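PDB 5H6B: putative secreted lipase from Streptomyces sp. W007, which probably hydrolyses the ester bonds of triacylglycerols, as a secreted, thermostable lipase of the alpha/beta-hydrolase fold. Local coordinates for residues A[219-224]-A[239-244]; A[194-199]-A[207-212]; A[102-107]-A[128-133]; A[147-152]-A[200-205]. All blocks are in the same frame, centred on the assembly; numbering follows the deposited sequence.

Contact 1: residues A[219-224]-A[239-244]; sequences VLLQDL and DRIAFH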
loop_
_atom_site.group_PDB
_atom_site.type_symbol
_atom_site.label_atom_id
_atom_site.label_comp_id
_atom_site.label_asym_id
_atom_site.label_seq_id
_atom_site.Cartn_x
_atom_site.Cartn_y
_atom_site.Cartn_z
ATOM N N VAL A 219 12.029 -7.189 1.793
ATOM C CA VAL A 219 12.970 -6.888 0.733
ATOM C C VAL A 219 13.508 -5.471 0.891
ATOM O O VAL A 219 12.742 -4.505 1.074
ATOM C CB VAL A 219 12.267 -7.006 -0.629
ATOM C CG1 VAL A 219 13.245 -6.746 -1.774
ATOM C CG2 VAL A 219 11.620 -8.386 -0.758
ATOM N N LEU A 220 14.827 -5.362 0.838
ATOM C CA LEU A 220 15.512 -4.096 0.870
ATOM C C LEU A 220 15.789 -3.704 -0.574
ATOM O O LEU A 220 16.481 -4.436 -1.301
ATOM C CB LEU A 220 16.818 -4.210 1.649
ATOM C CG LEU A 220 17.606 -2.904 1.814
ATOM C CD1 LEU A 220 16.782 -1.869 2.568
ATOM C CD2 LEU A 220 18.938 -3.155 2.522
ATOM N N LEU A 221 15.253 -2.551 -0.976
ATOM C CA LEU A 221 15.388 -2.046 -2.346
ATOM C C LEU A 221 16.837 -1.990 -2.843
ATOM O O LEU A 221 17.117 -2.260 -4.018
ATOM C CB LEU A 221 14.778 -0.632 -2.449
ATOM C CG LEU A 221 14.796 0.068 -3.809
ATOM C CD1 LEU A 221 13.892 -0.701 -4.764
ATOM C CD2 LEU A 221 14.387 1.540 -3.667
ATOM N N GLN A 222 17.749 -1.629 -1.952
ATOM C CA GLN A 222 19.143 -1.504 -2.316
ATOM C C GLN A 222 19.814 -2.889 -2.526
ATOM O O GLN A 222 20.826 -2.951 -3.211
ATOM C CB GLN A 222 19.911 -0.629 -1.338
ATOM C CG GLN A 222 19.534 0.865 -1.402
ATOM C CD GLN A 222 18.110 1.169 -0.935
ATOM O OE1 GLN A 222 17.393 1.962 -1.538
ATOM N NE2 GLN A 222 17.697 0.523 0.128
ATOM N N ASP A 223 19.245 -3.978 -1.983
ATOM C CA ASP A 223 19.690 -5.348 -2.338
ATOM C C ASP A 223 19.399 -5.667 -3.793
ATOM O O ASP A 223 20.147 -6.410 -4.418
ATOM C CB ASP A 223 19.033 -6.440 -1.458
ATOM C CG ASP A 223 19.587 -6.477 -0.043
ATOM O OD1 ASP A 223 20.681 -5.949 0.185
ATOM O OD2 ASP A 223 18.920 -7.025 0.857
ATOM N N LEU A 224 18.309 -5.104 -4.312
ATOM C CA LEU A 224 17.905 -5.277 -5.706
ATOM C C LEU A 224 18.728 -4.374 -6.632
ATOM O O LEU A 224 19.166 -4.807 -7.691
ATOM C CB LEU A 224 16.414 -4.959 -5.862
ATOM C CG LEU A 224 15.446 -5.679 -4.926
ATOM C CD1 LEU A 224 14.040 -5.173 -5.161
ATOM C CD2 LEU A 224 15.553 -7.188 -5.148
ATOM N N ASP A 239 9.191 4.476 -8.859
ATOM C CA ASP A 239 10.305 3.554 -8.897
ATOM C C ASP A 239 9.904 2.218 -9.573
ATOM O O ASP A 239 9.222 1.404 -8.976
ATOM C CB ASP A 239 10.809 3.362 -7.463
ATOM C CG ASP A 239 12.132 2.669 -7.411
ATOM O OD1 ASP A 239 12.322 1.765 -8.245
ATOM O OD2 ASP A 239 12.973 3.029 -6.559
ATOM N N ARG A 240 10.323 2.024 -10.824
ATOM C CA ARG A 240 10.039 0.789 -11.572
ATOM C C ARG A 240 10.772 -0.447 -11.028
ATOM O O ARG A 240 10.325 -1.565 -11.256
ATOM C CB ARG A 240 10.413 0.916 -13.048
ATOM C CG ARG A 240 9.403 1.628 -13.909
ATOM C CD ARG A 240 9.542 3.106 -13.766
ATOM N NE ARG A 240 8.758 3.845 -14.758
ATOM C CZ ARG A 240 8.437 5.144 -14.661
ATOM N NH1 ARG A 240 8.816 5.895 -13.604
ATOM N NH2 ARG A 240 7.708 5.688 -15.629
ATOM N N ILE A 241 11.911 -0.250 -10.365
ATOM C CA ILE A 241 12.592 -1.348 -9.686
ATOM C C ILE A 241 11.663 -1.893 -8.605
ATOM O O ILE A 241 11.348 -3.090 -8.597
ATOM C CB ILE A 241 13.963 -0.908 -9.127
ATOM C CG1 ILE A 241 14.937 -0.670 -10.285
ATOM C CG2 ILE A 241 14.525 -1.965 -8.193
ATOM C CD1 ILE A 241 16.151 0.166 -9.932
ATOM N N ALA A 242 11.181 -1.003 -7.732
ATOM C CA ALA A 242 10.174 -1.378 -6.749
ATOM C C ALA A 242 8.953 -2.013 -7.410
ATOM O O ALA A 242 8.485 -3.061 -6.960
ATOM C CB ALA A 242 9.763 -0.199 -5.895
ATOM N N PHE A 243 8.461 -1.425 -8.496
ATOM C CA PHE A 243 7.253 -1.968 -9.136
ATOM C C PHE A 243 7.461 -3.346 -9.799
ATOM O O PHE A 243 6.548 -4.170 -9.800
ATOM C CB PHE A 243 6.635 -0.944 -10.115
ATOM C CG PHE A 243 6.238 0.380 -9.474
ATOM C CD1 PHE A 243 5.972 0.496 -8.098
ATOM C CD2 PHE A 243 6.097 1.524 -10.265
ATOM C CE1 PHE A 243 5.594 1.722 -7.534
ATOM C CE2 PHE A 243 5.721 2.751 -9.698
ATOM C CZ PHE A 243 5.462 2.844 -8.337
ATOM N N HIS A 244 8.654 -3.602 -10.332
ATOM C CA HIS A 244 9.005 -4.936 -10.823
ATOM C C HIS A 244 8.906 -5.966 -9.714
ATOM O O HIS A 244 8.372 -7.076 -9.928
ATOM C CB HIS A 244 10.410 -4.950 -11.403
ATOM C CG HIS A 244 10.723 -6.180 -12.190
ATOM N ND1 HIS A 244 11.352 -7.280 -11.638
ATOM C CD2 HIS A 244 10.495 -6.482 -13.492
ATOM C CE1 HIS A 244 11.492 -8.206 -12.571
ATOM N NE2 HIS A 244 10.986 -7.747 -13.705
#

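Contact 2: residues A[194-199]-A[207-212]; sequences VIATKY and RTQYLD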
loop_
_atom_site.group_PDB
_atom_site.type_symbol
_atom_site.label_atom_id
_atom_site.label_comp_id
_atom_site.label_asym_id
_atom_site.label_seq_id
_atom_site.Cartn_x
_atom_site.Cartn_y
_atom_site.Cartn_z
ATOM N N VAL A 194 7.044 -6.895 1.829
ATOM C CA VAL A 194 7.373 -5.530 2.201
ATOM C C VAL A 194 8.614 -5.137 1.406
ATOM O O VAL A 194 9.603 -5.874 1.370
ATOM C CB VAL A 194 7.643 -5.368 3.703
ATOM C CG1 VAL A 194 8.048 -3.939 4.029
ATOM C CG2 VAL A 194 6.430 -5.756 4.519
ATOM N N ILE A 195 8.529 -3.987 0.741
ATOM C CA ILE A 195 9.639 -3.421 0.013
ATOM C C ILE A 195 9.913 -2.086 0.692
ATOM O O ILE A 195 9.048 -1.207 0.734
ATOM C CB ILE A 195 9.308 -3.233 -1.477
ATOM C CG1 ILE A 195 8.823 -4.548 -2.098
ATOM C CG2 ILE A 195 10.520 -2.690 -2.219
ATOM C CD1 ILE A 195 8.035 -4.374 -3.368
ATOM N N ALA A 196 11.126 -1.962 1.233
ATOM C CA ALA A 196 11.570 -0.812 1.971
ATOM C C ALA A 196 12.845 -0.281 1.360
ATOM O O ALA A 196 13.571 -1.013 0.662
ATOM C CB ALA A 196 11.806 -1.183 3.427
ATOM N N THR A 197 13.115 0.991 1.647
ATOM C CA THR A 197 14.349 1.661 1.220
ATOM C C THR A 197 15.085 2.190 2.461
ATOM O O THR A 197 14.480 2.768 3.387
ATOM C CB THR A 197 14.099 2.811 0.218
ATOM O OG1 THR A 197 15.307 3.540 0.012
ATOM C CG2 THR A 197 13.013 3.788 0.700
ATOM N N LYS A 198 16.399 2.030 2.448
ATOM C CA LYS A 198 17.232 2.401 3.574
ATOM C C LYS A 198 17.362 3.912 3.640
ATOM O O LYS A 198 17.778 4.426 4.646
ATOM C CB LYS A 198 18.616 1.759 3.456
ATOM C CG LYS A 198 19.583 2.532 2.572
ATOM C CD LYS A 198 20.736 1.682 2.088
ATOM C CE LYS A 198 21.637 1.247 3.216
ATOM N NZ LYS A 198 22.667 0.333 2.655
ATOM N N TYR A 199 17.022 4.620 2.557
ATOM C CA TYR A 199 17.011 6.085 2.564
ATOM C C TYR A 199 15.639 6.664 2.953
ATOM O O TYR A 199 15.390 7.851 2.732
ATOM C CB TYR A 199 17.466 6.606 1.203
ATOM C CG TYR A 199 18.788 6.022 0.802
ATOM C CD1 TYR A 199 19.978 6.441 1.416
ATOM C CD2 TYR A 199 18.855 5.017 -0.161
ATOM C CE1 TYR A 199 21.203 5.893 1.057
ATOM C CE2 TYR A 199 20.071 4.466 -0.531
ATOM C CZ TYR A 199 21.238 4.895 0.085
ATOM O OH TYR A 199 22.428 4.311 -0.306
ATOM N N ARG A 207 13.643 -0.492 9.188
ATOM C CA ARG A 207 13.350 -1.875 9.620
ATOM C C ARG A 207 11.996 -2.081 10.303
ATOM O O ARG A 207 11.421 -3.147 10.172
ATOM C CB ARG A 207 14.474 -2.409 10.533
ATOM C CG ARG A 207 15.734 -2.742 9.756
ATOM C CD ARG A 207 16.735 -3.523 10.588
ATOM N NE ARG A 207 17.699 -4.244 9.749
ATOM C CZ ARG A 207 18.826 -3.729 9.240
ATOM N NH1 ARG A 207 19.184 -2.454 9.452
ATOM N NH2 ARG A 207 19.619 -4.507 8.500
ATOM N N THR A 208 11.474 -1.062 10.978
ATOM C CA THR A 208 10.127 -1.134 11.549
ATOM C C THR A 208 9.011 -1.257 10.490
ATOM O O THR A 208 7.857 -1.535 10.832
ATOM C CB THR A 208 9.796 0.092 12.429
ATOM O OG1 THR A 208 9.867 1.294 11.645
ATOM C CG2 THR A 208 10.747 0.191 13.631
ATOM N N GLN A 209 9.349 -1.048 9.219
ATOM C CA GLN A 209 8.408 -1.270 8.123
ATOM C C GLN A 209 8.198 -2.762 7.876
ATOM O O GLN A 209 7.123 -3.175 7.454
ATOM C CB GLN A 209 8.905 -0.606 6.845
ATOM C CG GLN A 209 9.130 0.895 6.987
ATOM C CD GLN A 209 9.775 1.483 5.763
ATOM O OE1 GLN A 209 9.651 0.946 4.660
ATOM N NE2 GLN A 209 10.491 2.583 5.945
ATOM N N TYR A 210 9.241 -3.554 8.144
ATOM C CA TYR A 210 9.209 -5.000 7.944
ATOM C C TYR A 210 8.186 -5.697 8.828
ATOM O O TYR A 210 7.963 -5.293 9.962
ATOM C CB TYR A 210 10.578 -5.632 8.213
ATOM C CG TYR A 210 11.681 -5.281 7.253
ATOM C CD1 TYR A 210 11.419 -4.938 5.916
ATOM C CD2 TYR A 210 13.017 -5.347 7.665
ATOM C CE1 TYR A 210 12.458 -4.638 5.051
ATOM C CE2 TYR A 210 14.061 -5.052 6.801
ATOM C CZ TYR A 210 13.766 -4.704 5.495
ATOM O OH TYR A 210 14.772 -4.397 4.626
ATOM N N LEU A 211 7.575 -6.744 8.271
ATOM C CA LEU A 211 6.651 -7.601 8.982
ATOM C C LEU A 211 7.349 -8.898 9.423
ATOM O O LEU A 211 8.396 -9.276 8.916
ATOM C CB LEU A 211 5.452 -7.927 8.098
ATOM C CG LEU A 211 4.492 -6.771 7.794
ATOM C CD1 LEU A 211 3.584 -7.154 6.635
ATOM C CD2 LEU A 211 3.645 -6.387 8.990
ATOM N N ASP A 212 6.737 -9.570 10.382
ATOM C CA ASP A 212 7.246 -10.822 10.916
ATOM C C ASP A 212 6.157 -11.881 10.863
ATOM O O ASP A 212 5.008 -11.627 11.219
ATOM C CB ASP A 212 7.686 -10.610 12.356
ATOM C CG ASP A 212 7.958 -11.905 13.092
ATOM O OD1 ASP A 212 9.093 -12.423 13.014
ATOM O OD2 ASP A 212 7.035 -12.366 13.790
HETATM O O HOH W 1 10.958 2.358 2.898
#

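Contact 3: residues A[102-107]-A[128-133]; sequences KADLVG and VNALVG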
loop_
_atom_site.group_PDB
_atom_site.type_symbol
_atom_site.label_atom_id
_atom_site.label_comp_id
_atom_site.label_asym_id
_atom_site.label_seq_id
_atom_site.Cartn_x
_atom_site.Cartn_y
_atom_site.Cartn_z
ATOM N N LYS A 102 -10.884 -13.745 -4.300
ATOM C CA LYS A 102 -9.959 -12.936 -3.517
ATOM C C LYS A 102 -9.289 -11.862 -4.373
ATOM O O LYS A 102 -9.117 -12.015 -5.588
ATOM C CB LYS A 102 -8.890 -13.828 -2.871
ATOM C CG LYS A 102 -9.414 -14.792 -1.813
ATOM C CD LYS A 102 -8.316 -15.711 -1.312
ATOM C CE LYS A 102 -8.651 -16.299 0.046
ATOM N NZ LYS A 102 -7.687 -17.364 0.397
ATOM N N ALA A 103 -8.912 -10.780 -3.708
ATOM C CA ALA A 103 -8.134 -9.707 -4.309
ATOM C C ALA A 103 -6.700 -9.756 -3.789
ATOM O O ALA A 103 -6.455 -10.267 -2.694
ATOM C CB ALA A 103 -8.770 -8.379 -3.951
ATOM N N ASP A 104 -5.755 -9.254 -4.584
ATOM C CA ASP A 104 -4.416 -8.923 -4.078
ATOM C C ASP A 104 -4.351 -7.411 -3.801
ATOM O O ASP A 104 -4.902 -6.623 -4.564
ATOM C CB ASP A 104 -3.333 -9.366 -5.059
ATOM C CG ASP A 104 -3.152 -10.889 -5.087
ATOM O OD1 ASP A 104 -3.268 -11.546 -4.029
ATOM O OD2 ASP A 104 -2.888 -11.448 -6.168
ATOM N N LEU A 105 -3.708 -7.028 -2.697
ATOM C CA LEU A 105 -3.611 -5.632 -2.261
ATOM C C LEU A 105 -2.182 -5.131 -2.380
ATOM O O LEU A 105 -1.255 -5.811 -1.946
ATOM C CB LEU A 105 -4.093 -5.483 -0.812
ATOM C CG LEU A 105 -5.579 -5.167 -0.641
ATOM C CD1 LEU A 105 -6.448 -6.160 -1.383
ATOM C CD2 LEU A 105 -5.955 -5.137 0.829
ATOM N N VAL A 106 -2.014 -3.954 -2.990
ATOM C CA VAL A 106 -0.741 -3.252 -2.999
ATOM C C VAL A 106 -0.956 -1.871 -2.391
ATOM O O VAL A 106 -1.831 -1.131 -2.829
ATOM C CB VAL A 106 -0.138 -3.101 -4.408
ATOM C CG1 VAL A 106 1.230 -2.424 -4.311
ATOM C CG2 VAL A 106 -0.007 -4.458 -5.096
ATOM N N GLY A 107 -0.136 -1.526 -1.402
ATOM C CA GLY A 107 -0.265 -0.261 -0.708
ATOM C C GLY A 107 1.044 0.461 -0.445
ATOM O O GLY A 107 2.065 -0.158 -0.159
ATOM N N VAL A 128 -8.610 -11.802 0.918
ATOM C CA VAL A 128 -7.283 -11.344 0.448
ATOM C C VAL A 128 -6.216 -12.447 0.447
ATOM O O VAL A 128 -5.947 -13.083 1.468
ATOM C CB VAL A 128 -6.766 -10.146 1.287
ATOM C CG1 VAL A 128 -5.344 -9.760 0.905
ATOM C CG2 VAL A 128 -7.689 -8.950 1.124
ATOM N N ASN A 129 -5.568 -12.594 -0.700
ATOM C CA ASN A 129 -4.495 -13.562 -0.912
ATOM C C ASN A 129 -3.118 -12.975 -0.534
ATOM O O ASN A 129 -2.333 -13.620 0.163
ATOM C CB ASN A 129 -4.522 -14.017 -2.379
ATOM C CG ASN A 129 -3.270 -14.762 -2.795
ATOM O OD1 ASN A 129 -3.052 -15.892 -2.388
ATOM N ND2 ASN A 129 -2.455 -14.143 -3.622
ATOM N N ALA A 130 -2.836 -11.758 -1.008
ATOM C CA ALA A 130 -1.540 -11.121 -0.807
ATOM C C ALA A 130 -1.662 -9.631 -0.480
ATOM O O ALA A 130 -2.526 -8.920 -1.013
ATOM C CB ALA A 130 -0.637 -11.332 -2.018
ATOM N N LEU A 131 -0.812 -9.190 0.448
ATOM C CA LEU A 131 -0.668 -7.798 0.781
ATOM C C LEU A 131 0.774 -7.404 0.536
ATOM O O LEU A 131 1.684 -7.870 1.239
ATOM C CB LEU A 131 -1.033 -7.537 2.246
ATOM C CG LEU A 131 -0.788 -6.097 2.738
ATOM C CD1 LEU A 131 -1.474 -5.045 1.869
ATOM C CD2 LEU A 131 -1.217 -5.960 4.178
ATOM N N VAL A 132 0.962 -6.517 -0.439
ATOM C CA VAL A 132 2.255 -5.959 -0.772
ATOM C C VAL A 132 2.289 -4.534 -0.262
ATOM O O VAL A 132 1.460 -3.712 -0.651
ATOM C CB VAL A 132 2.483 -5.989 -2.287
ATOM C CG1 VAL A 132 3.901 -5.557 -2.629
ATOM C CG2 VAL A 132 2.178 -7.386 -2.821
ATOM N N GLY A 133 3.254 -4.264 0.614
ATOM C CA GLY A 133 3.454 -2.970 1.230
ATOM C C GLY A 133 4.729 -2.358 0.681
ATOM O O GLY A 133 5.772 -3.002 0.693
#

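Contact 4: residues A[147-152]-A[200-205]; sequences TKLLPF and DQVVTP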
loop_
_atom_site.group_PDB
_atom_site.type_symbol
_atom_site.label_atom_id
_atom_site.label_comp_id
_atom_site.label_asym_id
_atom_site.label_seq_id
_atom_site.Cartn_x
_atom_site.Cartn_y
_atom_site.Cartn_z
ATOM N N THR A 147 5.886 15.011 8.890
ATOM C CA THR A 147 6.155 16.358 8.372
ATOM C C THR A 147 7.140 16.345 7.195
ATOM O O THR A 147 7.143 17.262 6.390
ATOM C CB THR A 147 6.681 17.336 9.459
ATOM O OG1 THR A 147 7.978 16.925 9.909
ATOM C CG2 THR A 147 5.717 17.435 10.652
ATOM N N LYS A 148 7.960 15.306 7.076
ATOM C CA LYS A 148 8.848 15.174 5.923
ATOM C C LYS A 148 8.141 14.850 4.599
ATOM O O LYS A 148 8.761 14.954 3.535
ATOM C CB LYS A 148 9.981 14.188 6.225
ATOM C CG LYS A 148 10.786 14.611 7.449
ATOM C CD LYS A 148 12.238 14.165 7.379
ATOM C CE LYS A 148 12.924 14.295 8.735
ATOM N NZ LYS A 148 12.814 15.689 9.248
ATOM N N LEU A 149 6.863 14.467 4.661
ATOM C CA LEU A 149 6.006 14.421 3.459
ATOM C C LEU A 149 5.604 15.795 2.901
ATOM O O LEU A 149 5.362 15.922 1.703
ATOM C CB LEU A 149 4.725 13.645 3.727
ATOM C CG LEU A 149 4.815 12.161 4.039
ATOM C CD1 LEU A 149 3.502 11.669 4.645
ATOM C CD2 LEU A 149 5.207 11.361 2.791
ATOM N N LEU A 150 5.533 16.809 3.758
ATOM C CA LEU A 150 4.934 18.100 3.388
ATOM C C LEU A 150 5.557 18.786 2.163
ATOM O O LEU A 150 4.827 19.339 1.335
ATOM C CB LEU A 150 4.920 19.052 4.585
ATOM C CG LEU A 150 4.041 18.640 5.771
ATOM C CD1 LEU A 150 4.200 19.698 6.848
ATOM C CD2 LEU A 150 2.573 18.477 5.404
ATOM N N PRO A 151 6.887 18.710 2.001
ATOM C CA PRO A 151 7.459 19.343 0.807
ATOM C C PRO A 151 6.943 18.793 -0.530
ATOM O O PRO A 151 7.059 19.472 -1.556
ATOM C CB PRO A 151 8.960 19.072 0.960
ATOM C CG PRO A 151 9.158 18.927 2.443
ATOM C CD PRO A 151 7.935 18.191 2.896
ATOM N N PHE A 152 6.414 17.566 -0.521
ATOM C CA PHE A 152 5.859 16.943 -1.711
ATOM C C PHE A 152 4.399 17.314 -1.911
ATOM O O PHE A 152 3.890 17.209 -3.015
ATOM C CB PHE A 152 5.994 15.413 -1.625
ATOM C CG PHE A 152 7.419 14.925 -1.642
ATOM C CD1 PHE A 152 8.044 14.640 -2.837
ATOM C CD2 PHE A 152 8.136 14.753 -0.449
ATOM C CE1 PHE A 152 9.353 14.194 -2.867
ATOM C CE2 PHE A 152 9.452 14.314 -0.466
ATOM C CZ PHE A 152 10.060 14.023 -1.681
ATOM N N ASP A 200 14.767 5.845 3.556
ATOM C CA ASP A 200 13.479 6.329 4.036
ATOM C C ASP A 200 13.678 7.390 5.121
ATOM O O ASP A 200 14.263 7.119 6.152
ATOM C CB ASP A 200 12.615 5.187 4.548
ATOM C CG ASP A 200 11.124 5.520 4.530
ATOM O OD1 ASP A 200 10.752 6.569 5.110
ATOM O OD2 ASP A 200 10.320 4.717 3.965
ATOM N N GLN A 201 13.166 8.593 4.865
ATOM C CA GLN A 201 13.246 9.725 5.800
ATOM C C GLN A 201 11.990 9.936 6.663
ATOM O O GLN A 201 12.013 10.735 7.599
ATOM C CB GLN A 201 13.587 11.007 5.015
ATOM C CG GLN A 201 12.432 11.710 4.265
ATOM C CD GLN A 201 12.008 11.055 2.951
ATOM O OE1 GLN A 201 12.051 9.823 2.801
ATOM N NE2 GLN A 201 11.561 11.882 1.994
ATOM N N VAL A 202 10.898 9.248 6.320
ATOM C CA VAL A 202 9.565 9.438 6.928
ATOM C C VAL A 202 9.259 8.409 8.010
ATOM O O VAL A 202 8.574 8.722 8.979
ATOM C CB VAL A 202 8.444 9.306 5.849
ATOM C CG1 VAL A 202 7.033 9.296 6.463
ATOM C CG2 VAL A 202 8.576 10.404 4.803
ATOM N N VAL A 203 9.719 7.173 7.802
ATOM C CA VAL A 203 9.366 6.015 8.628
ATOM C C VAL A 203 10.676 5.363 9.011
ATOM O O VAL A 203 11.209 4.535 8.261
ATOM C CB VAL A 203 8.513 4.993 7.850
ATOM C CG1 VAL A 203 8.163 3.810 8.739
ATOM C CG2 VAL A 203 7.265 5.646 7.276
ATOM N N THR A 204 11.202 5.780 10.158
ATOM C CA THR A 204 12.491 5.325 10.642
ATOM C C THR A 204 12.371 4.757 12.069
ATOM O O THR A 204 11.446 5.123 12.805
ATOM C CB THR A 204 13.534 6.453 10.636
ATOM O OG1 THR A 204 13.071 7.535 11.445
ATOM C CG2 THR A 204 13.801 6.938 9.220
ATOM N N PRO A 205 13.267 3.844 12.453
ATOM C CA PRO A 205 14.230 3.197 11.545
ATOM C C PRO A 205 13.469 2.360 10.514
ATOM O O PRO A 205 12.388 1.848 10.819
ATOM C CB PRO A 205 15.076 2.323 12.483
ATOM C CG PRO A 205 14.785 2.822 13.872
ATOM C CD PRO A 205 13.375 3.321 13.827
HETATM O O HOH W 2 11.258 14.676 2.573
#

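Contact 1: residues A[219-224]-A[239-244]
Leu221 reaches across to the first turn of helix 240-250 and spreads its two methyls over different neighbours. With CG anti to the backbone N (chi1 -179°), the branch is directed at the helix. CD1 lies against Ile241 CG2 at 3.7 Å, the two side chains crossing at about a right angle, and also approaches Ala242 CB at 4.3 Å. CD2 instead meets Asp239 OD2 at 3.5 Å, these two side chains coming from opposite directions. Branching thus lets Leu221 serve two partners, while Ile241 offers its CG2 a second time, to Leu224 CB at 4.2 Å. Asp239 is the N-cap of the helix. Its CG is likewise anti to the backbone N (chi1 -168°), which carries the carboxylate back over the first turn; OD1 there accepts from Ala242 N at 3.0 Å, a straight bond arriving from above the carboxylate plane. OD2 is held by Ser230 OG. No hydrogen bond crosses between the segments: they meet through apolar contacts and one methyl resting on the carboxylate. The helix N terminus would probably ease the buried charge, though Asp228, close to OD2, would work against it.

Contact 2: residues A[194-199]-A[207-212]
Val194, on strand 191-196 of the central parallel sheet of this alpha/beta-hydrolase fold, divides its two methyls between Tyr210 and Leu211 of the returning loop. CG1 sits at the edge of the Tyr210 ring, in its plane, 4.0 Å from CD1, and rests at 3.6 Å on the backbone O of Gln209. CG2 faces the other neighbour: it is 3.8 Å from Leu211 CD1, the two side chains meeting at about a right angle. A beta-branched residue suits a strand and fills both directions at once; replacing it by alanine is likely to leave the ring edge and Leu211 CD1 without their methyl partners. Two residues on, a small side chain suits Ala196, because the Tyr210 ring and the Gln209 amide both reach its CB, the ring obliquely with CE1 at 3.9 Å. Leu211 also packs on Asp185, which with His139 binds a zinc ion. Gln209 arrives with its chain extended beyond CG and its NE2 bonded to Val203 O. Its OE1 comes to 3.3 Å from Ala196 CB, and a water links the segments, donating to Gln209 OE1 at 2.6 Å and accepting from Thr197 N at 2.8 Å.

Contact 3: residues A[102-107]-A[128-133]
Asp104 OD1 accepts the side-chain amide of Asn129, ND2 lying 2.8 Å away on a fairly straight bond (163°). OD1 uses its syn lone pair and lies close to the plane of the Asn129 amide, although the carboxylate and amide planes are turned 48° apart. Asn129 CG stands anti to its own backbone N (chi1 166°), which lays the amide alongside the aspartate. Ala130 N is also close to OD1, at 3.1 Å, and the small Ala130 CB lets the carboxylate settle there. OD2 forms a salt bridge with Arg30. A leucine in place of Asp104 would probably strand the Arg30 charge and the Asn129 amide without their acceptor. The chain turns a corner at Asn129, whose N bonds to Ala103 O at 3.2 Å; beyond it the parallel ladder runs through Leu105 N to Ala130 O, Val132 N to Leu105 O and Gly107 N to Val132 O. These are central strands of the alpha/beta-hydrolase sheet, and Gly107 leads into a probable nucleophile elbow. Leu105 CB packs on Leu131 CD1 at 3.8 Å on the face covered by helix 115-121; Val106 and Val132 lie on the opposite face, against helix 240-250, while strand 32-35 flanks strand 103-108.

Contact 4: residues A[147-152]-A[200-205]
Leu149 CD2 and Val202 CG2 meet at 4.0 Å, their side chains crossing at about a right angle, and form the buried, close-packed part of this contact between two loops. His232 of helix 232-237 packs on both residues. Beside this pair the aliphatic part of Lys148 runs across the backbone of Gln201: CD lies 3.4 Å from Gln201 O and 4.0 Å from Gln201 CG. A long methylene chain suits a residue at the border, since it can cover the loop while the chain, bent at chi4, leads the ammonium away.

The other side is looser and more polar. Gln201 CG sits between its backbone N and carbonyl carbon (chi1 80°), and a further bend at chi2 turns the amide toward the exposed Phe152. NE2 stays 4.1 Å from Phe152 CE2, approaching the ring obliquely with the two planes 66° apart. A water bridges this side, donating to Lys148 O at 2.7 Å and accepting from Gln201 NE2 at 2.9 Å. The amide is anchored by Glu231 OE2 at NE2 and by the backbone N of His232 at OE1.

Asp200 shapes its own loop through OD1: the bond from Val202 N makes an Asx turn, and that from Val203 N extends it to an Asx motif. OD2 holds His232 ND1, consistent with the acid and histidine of a Ser-His-Asp triad. Apolar packing and a water therefore join the loops, whereas direct hydrogen bonds tie Asp200 and Gln201 to the His232 region and would probably steady the loop that carries the probable triad acid.

Overall arrangement
From the N terminus, contact 3 comes first, pairing strands 103-108 and 128-134 around a helical beta-alpha-beta crossover. Contact 4 brings 147-152 against 200-205, closing a long loop that runs out through helices 165-168 and 175-181 and back into the sheet at strand 191-196. Contact 2 crosses it and touches it: 194-199 lies inside that loop, whereas 207-212 follows its end. Contact 1 opens after both and closes the loop that carries helix 232-237, setting 219-224 against the start of helix 240-250. In the parallel sheet Ile195 N meets Gly133 O and Val219 N meets Val194 O, so contacts 3, 2 and 1 follow one another across adjoining strands.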